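Local atomic coordinates of glucuronan lyase A (Trichoderma reesei, PDB entry 2ZZJ), a protein that probably cleaves beta-1,4-linked glucuronan chains by endo-acting lyase chemistry, and binds a calcium ion on its beta-jelly-roll fold. Residues Q118-Y123 against R140-T145; S86-Q91 against S109-I114; G22-V27 against L38-T43. One frame throughout, in Å; residues are numbered along the deposited sequence.

Interaction 1 of 3, residues Q118-Y123 against R140-T145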
ATOM      1  N   GLN A 118       5.978   4.109 -12.955  1.00 17.97           N
ATOM      2  CA  GLN A 118       6.747   4.604 -11.829  1.00 17.92           C
ATOM      3  C   GLN A 118       6.066   4.269 -10.507  1.00 17.75           C
ATOM      4  O   GLN A 118       4.845   4.386 -10.408  1.00 17.25           O
ATOM      5  CB  GLN A 118       6.879   6.115 -11.968  1.00 18.93           C
ATOM      6  CG  GLN A 118       7.703   6.541 -13.201  1.00 20.68           C
ATOM      7  CD  GLN A 118       9.170   6.176 -13.017  1.00 21.73           C
ATOM      8  OE1 GLN A 118       9.792   5.566 -13.891  1.00 25.75           O
ATOM      9  NE2 GLN A 118       9.693   6.469 -11.847  1.00 20.77           N
ATOM     10  N   LEU A 119       6.864   3.859  -9.516  1.00 16.66           N
ATOM     11  CA  LEU A 119       6.402   3.745  -8.122  1.00 15.96           C
ATOM     12  C   LEU A 119       6.308   5.115  -7.477  1.00 15.93           C
ATOM     13  O   LEU A 119       7.302   5.862  -7.453  1.00 16.46           O
ATOM     14  CB  LEU A 119       7.378   2.935  -7.295  1.00 15.76           C
ATOM     15  CG  LEU A 119       6.909   2.357  -5.952  1.00 16.87           C
ATOM     16  CD1 LEU A 119       5.961   1.212  -6.204  1.00 16.36           C
ATOM     17  CD2 LEU A 119       8.101   1.896  -5.117  1.00 16.55           C
ATOM     18  N   TYR A 120       5.136   5.422  -6.937  1.00 14.98           N
ATOM     19  CA  TYR A 120       4.908   6.633  -6.163  1.00 16.15           C
ATOM     20  C   TYR A 120       4.613   6.298  -4.699  1.00 15.35           C
ATOM     21  O   TYR A 120       4.034   5.248  -4.407  1.00 14.34           O
ATOM     22  CB  TYR A 120       3.642   7.307  -6.683  1.00 17.35           C
ATOM     23  CG  TYR A 120       3.820   8.210  -7.881  1.00 19.41           C
ATOM     24  CD1 TYR A 120       3.315   9.513  -7.849  1.00 22.02           C
ATOM     25  CD2 TYR A 120       4.458   7.756  -9.041  1.00 20.05           C
ATOM     26  CE1 TYR A 120       3.455  10.368  -8.939  1.00 21.95           C
ATOM     27  CE2 TYR A 120       4.598   8.617 -10.158  1.00 23.06           C
ATOM     28  CZ  TYR A 120       4.088   9.914 -10.079  1.00 21.96           C
ATOM     29  OH  TYR A 120       4.217  10.769 -11.175  1.00 23.55           O
ATOM     30  N   SER A 121       4.926   7.208  -3.777  1.00 15.77           N
ATOM     31  CA  SER A 121       4.395   7.063  -2.423  1.00 15.41           C
ATOM     32  C   SER A 121       4.087   8.428  -1.869  1.00 18.04           C
ATOM     33  O   SER A 121       4.247   9.431  -2.578  1.00 17.75           O
ATOM     34  CB  SER A 121       5.326   6.265  -1.490  1.00 16.75           C
ATOM     35  OG  SER A 121       4.631   5.919  -0.283  1.00 14.96           O
ATOM     36  N   ARG A 122       3.620   8.471  -0.629  1.00 17.89           N
ATOM     37  CA  ARG A 122       3.305   9.742   0.021  1.00 18.99           C
ATOM     38  C   ARG A 122       3.248   9.520   1.500  1.00 20.38           C
ATOM     39  O   ARG A 122       3.202   8.382   1.945  1.00 19.67           O
ATOM     40  CB  ARG A 122       1.930  10.220  -0.437  1.00 18.80           C
ATOM     41  CG  ARG A 122       0.809   9.386   0.079  1.00 18.24           C
ATOM     42  CD  ARG A 122      -0.541   9.808  -0.469  1.00 18.72           C
ATOM     43  NE  ARG A 122      -1.564   9.574   0.532  1.00 17.93           N
ATOM     44  CZ  ARG A 122      -2.807  10.047   0.467  1.00 22.96           C
ATOM     45  NH1 ARG A 122      -3.672   9.779   1.429  1.00 20.77           N
ATOM     46  NH2 ARG A 122      -3.192  10.799  -0.569  1.00 22.25           N
ATOM     47  N   TYR A 123       3.276  10.605   2.273  1.00 20.22           N
ATOM     48  CA  TYR A 123       2.867  10.549   3.654  1.00 22.73           C
ATOM     49  C   TYR A 123       1.974  11.762   3.888  1.00 23.85           C
ATOM     50  O   TYR A 123       1.966  12.703   3.068  1.00 23.51           O
ATOM     51  CB  TYR A 123       4.063  10.543   4.610  1.00 23.45           C
ATOM     52  CG  TYR A 123       5.081  11.658   4.397  1.00 23.03           C
ATOM     53  CD1 TYR A 123       4.969  12.895   5.067  1.00 26.22           C
ATOM     54  CD2 TYR A 123       6.148  11.483   3.548  1.00 23.06           C
ATOM     55  CE1 TYR A 123       5.922  13.930   4.869  1.00 26.19           C
ATOM     56  CE2 TYR A 123       7.098  12.497   3.340  1.00 24.44           C
ATOM     57  CZ  TYR A 123       6.978  13.730   4.010  1.00 26.93           C
ATOM     58  OH  TYR A 123       7.943  14.729   3.782  1.00 27.43           O
ATOM     59  N   ARG A 140       5.726  11.751  -3.113  1.00 24.14           N
ATOM     60  CA  ARG A 140       7.075  11.501  -3.557  1.00 24.27           C
ATOM     61  C   ARG A 140       7.026  10.643  -4.817  1.00 23.79           C
ATOM     62  O   ARG A 140       6.789   9.422  -4.720  1.00 23.63           O
ATOM     63  CB  ARG A 140       7.883  10.824  -2.442  1.00 23.70           C
ATOM     64  CG  ARG A 140       8.072  11.718  -1.190  1.00 26.05           C
ATOM     65  CD  ARG A 140       8.841  13.002  -1.574  1.00 28.90           C
ATOM     66  NE  ARG A 140       9.182  13.845  -0.426  1.00 30.16           N
ATOM     67  CZ  ARG A 140       9.443  15.153  -0.501  1.00 30.60           C
ATOM     68  NH1 ARG A 140       9.391  15.810  -1.674  1.00 28.25           N
ATOM     69  NH2 ARG A 140       9.748  15.814   0.604  1.00 28.53           N
ATOM     70  N   PRO A 141       7.184  11.277  -6.003  1.00 23.39           N
ATOM     71  CA  PRO A 141       6.968  10.571  -7.242  1.00 22.24           C
ATOM     72  C   PRO A 141       8.216   9.855  -7.712  1.00 22.13           C
ATOM     73  O   PRO A 141       9.303  10.124  -7.199  1.00 22.73           O
ATOM     74  CB  PRO A 141       6.634  11.711  -8.212  1.00 23.28           C
ATOM     75  CG  PRO A 141       7.531  12.834  -7.734  1.00 23.34           C
ATOM     76  CD  PRO A 141       7.527  12.706  -6.237  1.00 23.55           C
ATOM     77  N   ASN A 142       8.042   8.958  -8.678  1.00 20.44           N
ATOM     78  CA  ASN A 142       9.114   8.406  -9.488  1.00 20.14           C
ATOM     79  C   ASN A 142      10.207   7.806  -8.630  1.00 20.28           C
ATOM     80  O   ASN A 142      11.396   8.008  -8.893  1.00 20.21           O
ATOM     81  CB  ASN A 142       9.699   9.483 -10.432  1.00 19.95           C
ATOM     82  CG  ASN A 142       8.617  10.198 -11.219  1.00 21.29           C
ATOM     83  OD1 ASN A 142       7.769   9.549 -11.839  1.00 20.02           O
ATOM     84  ND2 ASN A 142       8.635  11.540 -11.198  1.00 24.13           N
ATOM     85  N   LEU A 143       9.798   7.062  -7.605  1.00 19.25           N
ATOM     86  CA  LEU A 143      10.775   6.423  -6.720  1.00 18.31           C
ATOM     87  C   LEU A 143      11.597   5.385  -7.435  1.00 18.73           C
ATOM     88  O   LEU A 143      12.788   5.181  -7.121  1.00 18.11           O
ATOM     89  CB  LEU A 143      10.088   5.800  -5.508  1.00 19.32           C
ATOM     90  CG  LEU A 143       9.241   6.739  -4.657  1.00 20.01           C
ATOM     91  CD1 LEU A 143       8.406   5.968  -3.647  1.00 22.88           C
ATOM     92  CD2 LEU A 143      10.179   7.715  -3.948  1.00 25.08           C
ATOM     93  N   ALA A 144      10.960   4.692  -8.372  1.00 17.77           N
ATOM     94  CA  ALA A 144      11.602   3.652  -9.143  1.00 18.64           C
ATOM     95  C   ALA A 144      10.772   3.335 -10.347  1.00 19.12           C
ATOM     96  O   ALA A 144       9.532   3.348 -10.288  1.00 18.03           O
ATOM     97  CB  ALA A 144      11.776   2.370  -8.331  1.00 18.90           C
ATOM     98  N   THR A 145      11.465   3.019 -11.435  1.00 19.13           N
ATOM     99  CA  THR A 145      10.849   2.432 -12.616  1.00 19.39           C
ATOM    100  C   THR A 145      10.458   0.985 -12.324  1.00 19.11           C
ATOM    101  O   THR A 145      11.261   0.168 -11.818  1.00 19.85           O
ATOM    102  CB  THR A 145      11.832   2.482 -13.829  1.00 20.40           C
ATOM    103  OG1 THR A 145      12.205   3.844 -14.034  1.00 24.47           O
ATOM    104  CG2 THR A 145      11.151   1.990 -15.056  1.00 21.67           C
TER
HETATM  105  O   HOH W   1       6.206  12.971 -12.228  1.00 33.75           O
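S121 and R140 exchange two backbone hydrogen bonds, R140 N to S121 O at 2.8 Å and S121 N to R140 O at 3.0 Å, forming one rung of the antiparallel hairpin made by strands 118-126 and 135-145. The ladder breaks around N142 and L143, N142 taking left-handed helical angles (phi 54°, psi 44°). L119 O is met instead by L143 N at 2.8 Å, N142 N being poorly aimed at it. L119 N bonds A144 O at 2.8 Å, so both backbone polar atoms of L119 stay bonded while the partner chain rounds its corner.

The aromatic contact lies over one face of the Y120 ring, where P141 CB stands 3.9 Å from the centroid of the Y120 ring in a CH-pi contact. Y120 CG is opposite the carbonyl carbon (chi1 -85°), which brings the ring back over the proline although CB points away. N142 runs alongside with its amide steeply inclined to the ring; a water accepts from N142 ND2 at 3.0 Å and bonds Y120 OH at 3.1 Å.

L143 CD1 rests 3.8 Å from the S121 beta-carbon, CB, while S121 OG is hydrogen-bonded to M111 O. R140 and Y123 are joined through E180, which makes a salt bridge with R140 and a hydrogen bond with Y123 OH.

Strand 106-115 flanks strand 118-126, the W113 ring meeting that of Y120. On the face carrying L119 and S121, these and L143 and A144 pack on F168, I170 and F172 of strand 166-172, in the second sheet of the jelly roll.

Interaction 2 of 3, residues S86-Q91 against S109-I114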
ATOM      1  N   SER A  86      -3.684   6.089 -11.456  1.00 18.23           N
ATOM      2  CA  SER A  86      -3.131   5.348 -10.321  1.00 16.49           C
ATOM      3  C   SER A  86      -3.737   3.967 -10.214  1.00 15.84           C
ATOM      4  O   SER A  86      -4.950   3.822 -10.295  1.00 15.77           O
ATOM      5  CB  SER A  86      -3.419   6.088  -9.016  1.00 16.45           C
ATOM      6  OG  SER A  86      -3.256   5.224  -7.888  1.00 17.40           O
ATOM      7  N   TYR A  87      -2.881   2.972 -10.001  1.00 14.94           N
ATOM      8  CA  TYR A  87      -3.284   1.650  -9.475  1.00 13.78           C
ATOM      9  C   TYR A  87      -2.524   1.498  -8.164  1.00 13.74           C
ATOM     10  O   TYR A  87      -1.296   1.445  -8.155  1.00 11.24           O
ATOM     11  CB  TYR A  87      -2.986   0.505 -10.456  1.00 13.84           C
ATOM     12  CG  TYR A  87      -3.810   0.618 -11.720  1.00 14.09           C
ATOM     13  CD1 TYR A  87      -5.082   0.055 -11.781  1.00 14.88           C
ATOM     14  CD2 TYR A  87      -3.336   1.349 -12.833  1.00 14.53           C
ATOM     15  CE1 TYR A  87      -5.861   0.171 -12.935  1.00 14.87           C
ATOM     16  CE2 TYR A  87      -4.114   1.476 -13.996  1.00 14.76           C
ATOM     17  CZ  TYR A  87      -5.381   0.890 -14.025  1.00 15.78           C
ATOM     18  OH  TYR A  87      -6.205   0.991 -15.133  1.00 13.93           O
ATOM     19  N   ASN A  88      -3.264   1.511  -7.061  1.00 12.86           N
ATOM     20  CA  ASN A  88      -2.654   1.517  -5.745  1.00 12.54           C
ATOM     21  C   ASN A  88      -2.299   0.075  -5.400  1.00 11.84           C
ATOM     22  O   ASN A  88      -3.058  -0.843  -5.725  1.00 11.95           O
ATOM     23  CB  ASN A  88      -3.625   2.095  -4.718  1.00 13.01           C
ATOM     24  CG  ASN A  88      -2.918   2.579  -3.466  1.00 13.66           C
ATOM     25  OD1 ASN A  88      -2.349   3.685  -3.433  1.00 13.45           O
ATOM     26  ND2 ASN A  88      -2.943   1.755  -2.424  1.00 11.76           N
ATOM     27  N   ILE A  89      -1.139  -0.126  -4.777  1.00 11.53           N
ATOM     28  CA  ILE A  89      -0.704  -1.485  -4.451  1.00 11.93           C
ATOM     29  C   ILE A  89      -0.564  -1.785  -2.932  1.00 10.89           C
ATOM     30  O   ILE A  89      -0.494  -2.966  -2.559  1.00 10.74           O
ATOM     31  CB  ILE A  89       0.583  -1.919  -5.198  1.00 13.51           C
ATOM     32  CG1 ILE A  89       1.790  -1.016  -4.840  1.00 12.29           C
ATOM     33  CG2 ILE A  89       0.355  -1.936  -6.757  1.00 11.66           C
ATOM     34  CD1 ILE A  89       3.144  -1.554  -5.429  1.00 13.79           C
ATOM     35  N   ALA A  90      -0.491  -0.741  -2.093  1.00 10.62           N
ATOM     36  CA  ALA A  90      -0.441  -0.906  -0.614  1.00 10.83           C
ATOM     37  C   ALA A  90      -0.878   0.387   0.049  1.00 12.17           C
ATOM     38  O   ALA A  90      -0.736   1.489  -0.542  1.00 12.14           O
ATOM     39  CB  ALA A  90       0.982  -1.258  -0.152  1.00 10.96           C
ATOM     40  N   GLN A  91      -1.402   0.294   1.269  1.00 12.33           N
ATOM     41  CA  GLN A  91      -1.763   1.540   1.960  1.00 13.14           C
ATOM     42  C   GLN A  91      -1.899   1.331   3.432  1.00 12.90           C
ATOM     43  O   GLN A  91      -2.257   0.212   3.864  1.00 13.54           O
ATOM     44  CB  GLN A  91      -3.074   2.113   1.416  1.00 12.03           C
ATOM     45  CG  GLN A  91      -4.282   1.192   1.445  1.00 14.03           C
ATOM     46  CD  GLN A  91      -5.602   1.951   1.193  1.00 14.97           C
ATOM     47  OE1 GLN A  91      -5.685   3.155   1.435  1.00 18.74           O
ATOM     48  NE2 GLN A  91      -6.614   1.250   0.699  1.00 16.71           N
ATOM     49  N   SER A 109      -3.236   7.172   5.148  1.00 18.41           N
ATOM     50  CA  SER A 109      -2.068   8.021   5.285  1.00 18.83           C
ATOM     51  C   SER A 109      -1.069   7.728   4.171  1.00 18.46           C
ATOM     52  O   SER A 109      -1.196   8.228   3.031  1.00 18.38           O
ATOM     53  CB  SER A 109      -1.434   7.889   6.682  1.00 18.80           C
ATOM     54  OG  SER A 109      -1.108   6.546   7.030  1.00 19.88           O
ATOM     55  N   THR A 110      -0.057   6.936   4.495  1.00 17.28           N
ATOM     56  CA  THR A 110       0.922   6.584   3.485  1.00 16.51           C
ATOM     57  C   THR A 110       0.280   5.586   2.515  1.00 16.13           C
ATOM     58  O   THR A 110      -0.441   4.666   2.930  1.00 15.08           O
ATOM     59  CB  THR A 110       2.238   6.062   4.106  1.00 16.43           C
ATOM     60  OG1 THR A 110       3.055   7.187   4.517  1.00 16.86           O
ATOM     61  CG2 THR A 110       3.044   5.233   3.127  1.00 15.88           C
ATOM     62  N   MET A 111       0.538   5.803   1.221  1.00 15.35           N
ATOM     63  CA  MET A 111       0.030   4.926   0.157  1.00 15.93           C
ATOM     64  C   MET A 111       1.156   4.648  -0.807  1.00 14.84           C
ATOM     65  O   MET A 111       2.095   5.470  -0.966  1.00 15.98           O
ATOM     66  CB  MET A 111      -1.170   5.553  -0.602  1.00 15.25           C
ATOM     67  CG  MET A 111      -2.398   5.837   0.290  1.00 15.95           C
ATOM     68  SD  MET A 111      -3.686   6.761  -0.631  1.00 18.60           S
ATOM     69  CE  MET A 111      -4.584   5.396  -1.306  1.00 17.91           C
ATOM     70  N   ILE A 112       1.081   3.488  -1.452  1.00 13.08           N
ATOM     71  CA  ILE A 112       2.071   3.131  -2.450  1.00 12.32           C
ATOM     72  C   ILE A 112       1.326   2.769  -3.714  1.00 12.09           C
ATOM     73  O   ILE A 112       0.396   1.963  -3.679  1.00 10.95           O
ATOM     74  CB  ILE A 112       2.970   1.933  -1.976  1.00 12.54           C
ATOM     75  CG1 ILE A 112       3.560   2.241  -0.577  1.00 12.66           C
ATOM     76  CG2 ILE A 112       4.043   1.612  -3.082  1.00 11.18           C
ATOM     77  CD1 ILE A 112       4.511   1.208   0.005  1.00 13.61           C
ATOM     78  N   TRP A 113       1.720   3.356  -4.847  1.00 12.94           N
ATOM     79  CA  TRP A 113       0.988   3.111  -6.082  1.00 12.87           C
ATOM     80  C   TRP A 113       1.865   3.152  -7.315  1.00 13.85           C
ATOM     81  O   TRP A 113       3.012   3.557  -7.224  1.00 13.22           O
ATOM     82  CB  TRP A 113      -0.222   4.049  -6.224  1.00 13.06           C
ATOM     83  CG  TRP A 113       0.040   5.553  -6.451  1.00 14.30           C
ATOM     84  CD1 TRP A 113      -0.075   6.235  -7.649  1.00 15.56           C
ATOM     85  CD2 TRP A 113       0.319   6.555  -5.456  1.00 15.69           C
ATOM     86  NE1 TRP A 113       0.162   7.578  -7.459  1.00 14.66           N
ATOM     87  CE2 TRP A 113       0.403   7.806  -6.133  1.00 14.39           C
ATOM     88  CE3 TRP A 113       0.512   6.522  -4.055  1.00 14.10           C
ATOM     89  CZ2 TRP A 113       0.662   9.009  -5.460  1.00 13.39           C
ATOM     90  CZ3 TRP A 113       0.796   7.722  -3.382  1.00 15.29           C
ATOM     91  CH2 TRP A 113       0.866   8.955  -4.106  1.00 15.60           C
ATOM     92  N   ILE A 114       1.307   2.648  -8.419  1.00 14.81           N
ATOM     93  CA  ILE A 114       1.906   2.745  -9.776  1.00 16.26           C
ATOM     94  C   ILE A 114       1.209   3.868 -10.533  1.00 16.13           C
ATOM     95  O   ILE A 114      -0.012   3.910 -10.571  1.00 15.75           O
ATOM     96  CB  ILE A 114       1.699   1.405 -10.596  1.00 16.20           C
ATOM     97  CG1 ILE A 114       2.154   0.171  -9.799  1.00 18.44           C
ATOM     98  CG2 ILE A 114       2.498   1.430 -11.898  1.00 16.23           C
ATOM     99  CD1 ILE A 114       3.619   0.176  -9.436  1.00 18.72           C
TER
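Y87 and I114 exchange a pair of backbone hydrogen bonds, and beyond them the strands, antiparallel with their directions 142° apart, slip by one residue before A90 pairs with I112. Side chains of I89, A90, I112 and I114 meet as hydrocarbon: I89 CG1 lies 3.9 Å from I112 CG2, and I89 CG2 reaches I114 CG1 at 4.1 Å. I89, A90 and I112 also touch F72 and F74 of strand 66-76, in the opposing sheet of the jelly roll.

The slip is a classic beta bulge: two residues of one strand, I89 and A90, stand across from the single I112. I112 O accepts from I89 N at 2.8 Å and, at greater length, from A90 N at 3.3 Å. N88 braces the bulge from within its own strand: its amide carbon is trans to the backbone N (chi1 -160°), which lets ND2 reach A90 O at 2.9 Å from above the carbonyl plane, on the face opposite to that used by I112 N. With a leucine here this N-H is gone, and A90 O would probably be left to I112 N while the bulge lost its side-chain brace.

N88 OD1 is less comfortably placed, 3.2 Å from I112 O, another acceptor. The N88 amide plane is 21° from that of the W113 ring, and the M111 side chain crosses N88 at about a right angle, its CE 3.5 Å from N88 OD1. M111 runs beside Q91, whose NE2 bonds E55. S86 OG comes within 3.3 Å of W113 CD1 but is hydrogen-bonded to N202, while the indole NE1 is taken by Q115.

Interaction 3 of 3, residues G22-V27 against L38-T43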
ATOM      1  N   GLY A  22     -13.824  -8.038  -7.990  1.00 22.30           N
ATOM      2  CA  GLY A  22     -12.437  -8.348  -7.567  1.00 21.37           C
ATOM      3  C   GLY A  22     -12.260  -9.764  -7.038  1.00 21.80           C
ATOM      4  O   GLY A  22     -13.214 -10.373  -6.519  1.00 21.67           O
ATOM      5  N   THR A  23     -11.050 -10.303  -7.173  1.00 20.00           N
ATOM      6  CA  THR A  23     -10.694 -11.595  -6.582  1.00 19.87           C
ATOM      7  C   THR A  23      -9.423 -11.446  -5.752  1.00 20.02           C
ATOM      8  O   THR A  23      -8.638 -10.523  -5.985  1.00 17.98           O
ATOM      9  CB  THR A  23     -10.513 -12.722  -7.640  1.00 20.97           C
ATOM     10  OG1 THR A  23      -9.402 -12.447  -8.510  1.00 19.95           O
ATOM     11  CG2 THR A  23     -11.804 -12.897  -8.491  1.00 20.99           C
ATOM     12  N   VAL A  24      -9.253 -12.329  -4.775  1.00 18.75           N
ATOM     13  CA  VAL A  24      -8.004 -12.496  -4.022  1.00 18.43           C
ATOM     14  C   VAL A  24      -7.915 -13.992  -3.804  1.00 19.73           C
ATOM     15  O   VAL A  24      -8.802 -14.593  -3.153  1.00 20.05           O
ATOM     16  CB  VAL A  24      -8.029 -11.798  -2.638  1.00 17.25           C
ATOM     17  CG1 VAL A  24      -6.752 -12.114  -1.827  1.00 16.48           C
ATOM     18  CG2 VAL A  24      -8.196 -10.258  -2.762  1.00 16.95           C
ATOM     19  N   SER A  25      -6.882 -14.614  -4.338  1.00 20.08           N
ATOM     20  CA  SER A  25      -6.765 -16.062  -4.212  1.00 21.90           C
ATOM     21  C   SER A  25      -5.329 -16.497  -4.003  1.00 21.98           C
ATOM     22  O   SER A  25      -4.401 -15.726  -4.288  1.00 21.63           O
ATOM     23  CB  SER A  25      -7.336 -16.724  -5.471  1.00 22.39           C
ATOM     24  OG  SER A  25      -6.592 -16.323  -6.599  1.00 25.40           O
ATOM     25  N   GLU A  26      -5.138 -17.729  -3.522  1.00 21.62           N
ATOM     26  CA  GLU A  26      -3.795 -18.320  -3.444  1.00 22.53           C
ATOM     27  C   GLU A  26      -3.458 -19.041  -4.720  1.00 23.53           C
ATOM     28  O   GLU A  26      -4.314 -19.745  -5.284  1.00 23.45           O
ATOM     29  CB  GLU A  26      -3.707 -19.329  -2.285  1.00 22.87           C
ATOM     30  CG  GLU A  26      -4.115 -18.776  -1.005  1.00 23.29           C
ATOM     31  CD  GLU A  26      -4.037 -19.783   0.116  1.00 26.81           C
ATOM     32  OE1 GLU A  26      -4.059 -21.009  -0.169  1.00 32.31           O
ATOM     33  OE2 GLU A  26      -3.977 -19.351   1.276  1.00 24.06           O
ATOM     34  N   VAL A  27      -2.221 -18.856  -5.198  1.00 22.41           N
ATOM     35  CA  VAL A  27      -1.749 -19.512  -6.408  1.00 22.49           C
ATOM     36  C   VAL A  27      -0.403 -20.162  -6.116  1.00 22.95           C
ATOM     37  O   VAL A  27       0.265 -19.788  -5.149  1.00 22.00           O
ATOM     38  CB  VAL A  27      -1.625 -18.499  -7.591  1.00 22.07           C
ATOM     39  CG1 VAL A  27      -2.977 -17.832  -7.869  1.00 20.68           C
ATOM     40  CG2 VAL A  27      -0.516 -17.419  -7.309  1.00 20.02           C
ATOM     41  N   LEU A  38      -0.136 -14.712  -3.335  1.00 15.47           N
ATOM     42  CA  LEU A  38      -1.497 -14.222  -3.468  1.00 15.01           C
ATOM     43  C   LEU A  38      -1.651 -13.508  -4.773  1.00 15.15           C
ATOM     44  O   LEU A  38      -0.753 -12.769  -5.159  1.00 14.10           O
ATOM     45  CB  LEU A  38      -1.843 -13.267  -2.332  1.00 14.63           C
ATOM     46  CG  LEU A  38      -1.872 -13.915  -0.946  1.00 16.43           C
ATOM     47  CD1 LEU A  38      -2.100 -12.865   0.154  1.00 16.33           C
ATOM     48  CD2 LEU A  38      -2.958 -15.011  -0.861  1.00 17.08           C
ATOM     49  N   LYS A  39      -2.773 -13.746  -5.456  1.00 14.84           N
ATOM     50  CA  LYS A  39      -3.099 -13.040  -6.699  1.00 15.65           C
ATOM     51  C   LYS A  39      -4.303 -12.141  -6.442  1.00 15.64           C
ATOM     52  O   LYS A  39      -5.343 -12.614  -5.969  1.00 15.80           O
ATOM     53  CB  LYS A  39      -3.420 -14.032  -7.820  1.00 16.04           C
ATOM     54  CG  LYS A  39      -3.750 -13.347  -9.147  1.00 15.90           C
ATOM     55  CD  LYS A  39      -3.990 -14.352 -10.271  1.00 18.79           C
ATOM     56  CE  LYS A  39      -5.218 -15.216  -9.970  1.00 23.15           C
ATOM     57  NZ  LYS A  39      -5.654 -15.865 -11.272  1.00 27.98           N
ATOM     58  N   MET A  40      -4.167 -10.843  -6.722  1.00 14.78           N
ATOM     59  CA  MET A  40      -5.267  -9.892  -6.587  1.00 14.53           C
ATOM     60  C   MET A  40      -5.677  -9.460  -7.988  1.00 15.29           C
ATOM     61  O   MET A  40      -4.810  -9.129  -8.809  1.00 14.98           O
ATOM     62  CB  MET A  40      -4.844  -8.634  -5.809  1.00 15.22           C
ATOM     63  CG  MET A  40      -4.804  -8.788  -4.276  1.00 15.20           C
ATOM     64  SD  MET A  40      -3.737 -10.110  -3.763  1.00 15.89           S
ATOM     65  CE  MET A  40      -3.463  -9.595  -2.063  1.00 13.77           C
ATOM     66  N   THR A  41      -6.975  -9.472  -8.267  1.00 15.14           N
ATOM     67  CA  THR A  41      -7.478  -8.949  -9.563  1.00 14.93           C
ATOM     68  C   THR A  41      -8.608  -7.956  -9.360  1.00 15.61           C
ATOM     69  O   THR A  41      -9.346  -8.006  -8.333  1.00 14.89           O
ATOM     70  CB  THR A  41      -7.907 -10.077 -10.552  1.00 15.47           C
ATOM     71  OG1 THR A  41      -9.237 -10.531 -10.244  1.00 15.30           O
ATOM     72  CG2 THR A  41      -6.925 -11.232 -10.512  1.00 13.40           C
ATOM     73  N   GLN A  42      -8.732  -7.030 -10.306  1.00 15.31           N
ATOM     74  CA  GLN A  42      -9.881  -6.128 -10.349  1.00 15.59           C
ATOM     75  C   GLN A  42     -10.361  -5.968 -11.790  1.00 17.37           C
ATOM     76  O   GLN A  42      -9.569  -6.075 -12.732  1.00 17.12           O
ATOM     77  CB  GLN A  42      -9.564  -4.754  -9.751  1.00 15.90           C
ATOM     78  CG  GLN A  42      -9.829  -4.666  -8.230  1.00 15.51           C
ATOM     79  CD  GLN A  42     -11.342  -4.767  -7.950  1.00 20.07           C
ATOM     80  OE1 GLN A  42     -12.158  -4.531  -8.855  1.00 20.46           O
ATOM     81  NE2 GLN A  42     -11.715  -5.126  -6.714  1.00 16.18           N
ATOM     82  N   THR A  43     -11.659  -5.735 -11.961  1.00 17.67           N
ATOM     83  CA  THR A  43     -12.257  -5.689 -13.301  1.00 19.13           C
ATOM     84  C   THR A  43     -13.110  -4.448 -13.397  1.00 20.53           C
ATOM     85  O   THR A  43     -14.004  -4.226 -12.562  1.00 20.49           O
ATOM     86  CB  THR A  43     -13.137  -6.946 -13.589  1.00 19.15           C
ATOM     87  OG1 THR A  43     -12.346  -8.134 -13.514  1.00 20.34           O
ATOM     88  CG2 THR A  43     -13.788  -6.865 -14.993  1.00 19.47           C
TER
HETATM   89  O   HOH W   2      -7.244 -13.697  -7.573  1.00 19.31           O
HETATM   90  O   HOH W   3      -6.858 -17.902  -9.062  1.00 51.78           O
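T23 and T41 join their hydroxyls across the hairpin, OG1 of T23 lying 2.6 Å from OG1 of T41, with either able to donate. In both residues OG1 sits between the backbone N and the carbonyl carbon (chi1 65° in T23, 82° in T41), which brings the two oxygens together on one face of the sheet. The same pair is tied by its backbones: T41 N gives to T23 O at 3.0 Å, and T23 N gives to T41 O at 3.1 Å. T41 O has a further donor in S54 OG.

The next hydrogen-bonded pair is S25 with K39. K39 N gives to S25 O at 2.8 Å, and S25 N returns a bond to K39 O at 3.0 Å. K39 O accepts a second hydrogen bond, from a water at 2.7 Å; that water also bonds T23 OG1 and S25 OG, tying both hydroxyls to the partner strand. Another water bonds S25 OG and weakly accepts from K39 NZ. Beside this polar row V27 CG1 packs on K39 CB, the two side chains crossing at about a right angle.

Other polar ends are satisfied outside the hairpin: E26 OE2 by L10 N, and Q42 NE2 by E19 O. Q42 NE2 also rests against G22 CA, where a beta-carbon would clash.

On the opposite face V24 and M40 lie side by side, CG2 of V24 being 4.0 Å from CG of M40, and pack on V56 of strand 53-63 in the other sheet. The E26 side chain comes close to calcium-binding S36. Strand 37-43 is bonded along its other edge to strand 216-227, which carries D222, another calcium ligand.

Interactions 1 and 2 belong to one sheet and follow each other along the chain: strands 106-115 and 118-126 are neighbours, and R122 O probably bonds T110 OG1. Interaction 2 is the buried one, near the centre of the chain, with aliphatic packing and a bulge braced by an asparagine. Interaction 1 reaches the surface, where the partner strand turns a corner and a tyrosine–proline contact and a bridging water are found. Interaction 3 lies in the other sheet, its centre about 17 Å from that of interaction 2 and 24 Å from that of interaction 1. Its ladder is regular, with hydroxyls and waters on one face, apolar packing on the other and the calcium site nearby.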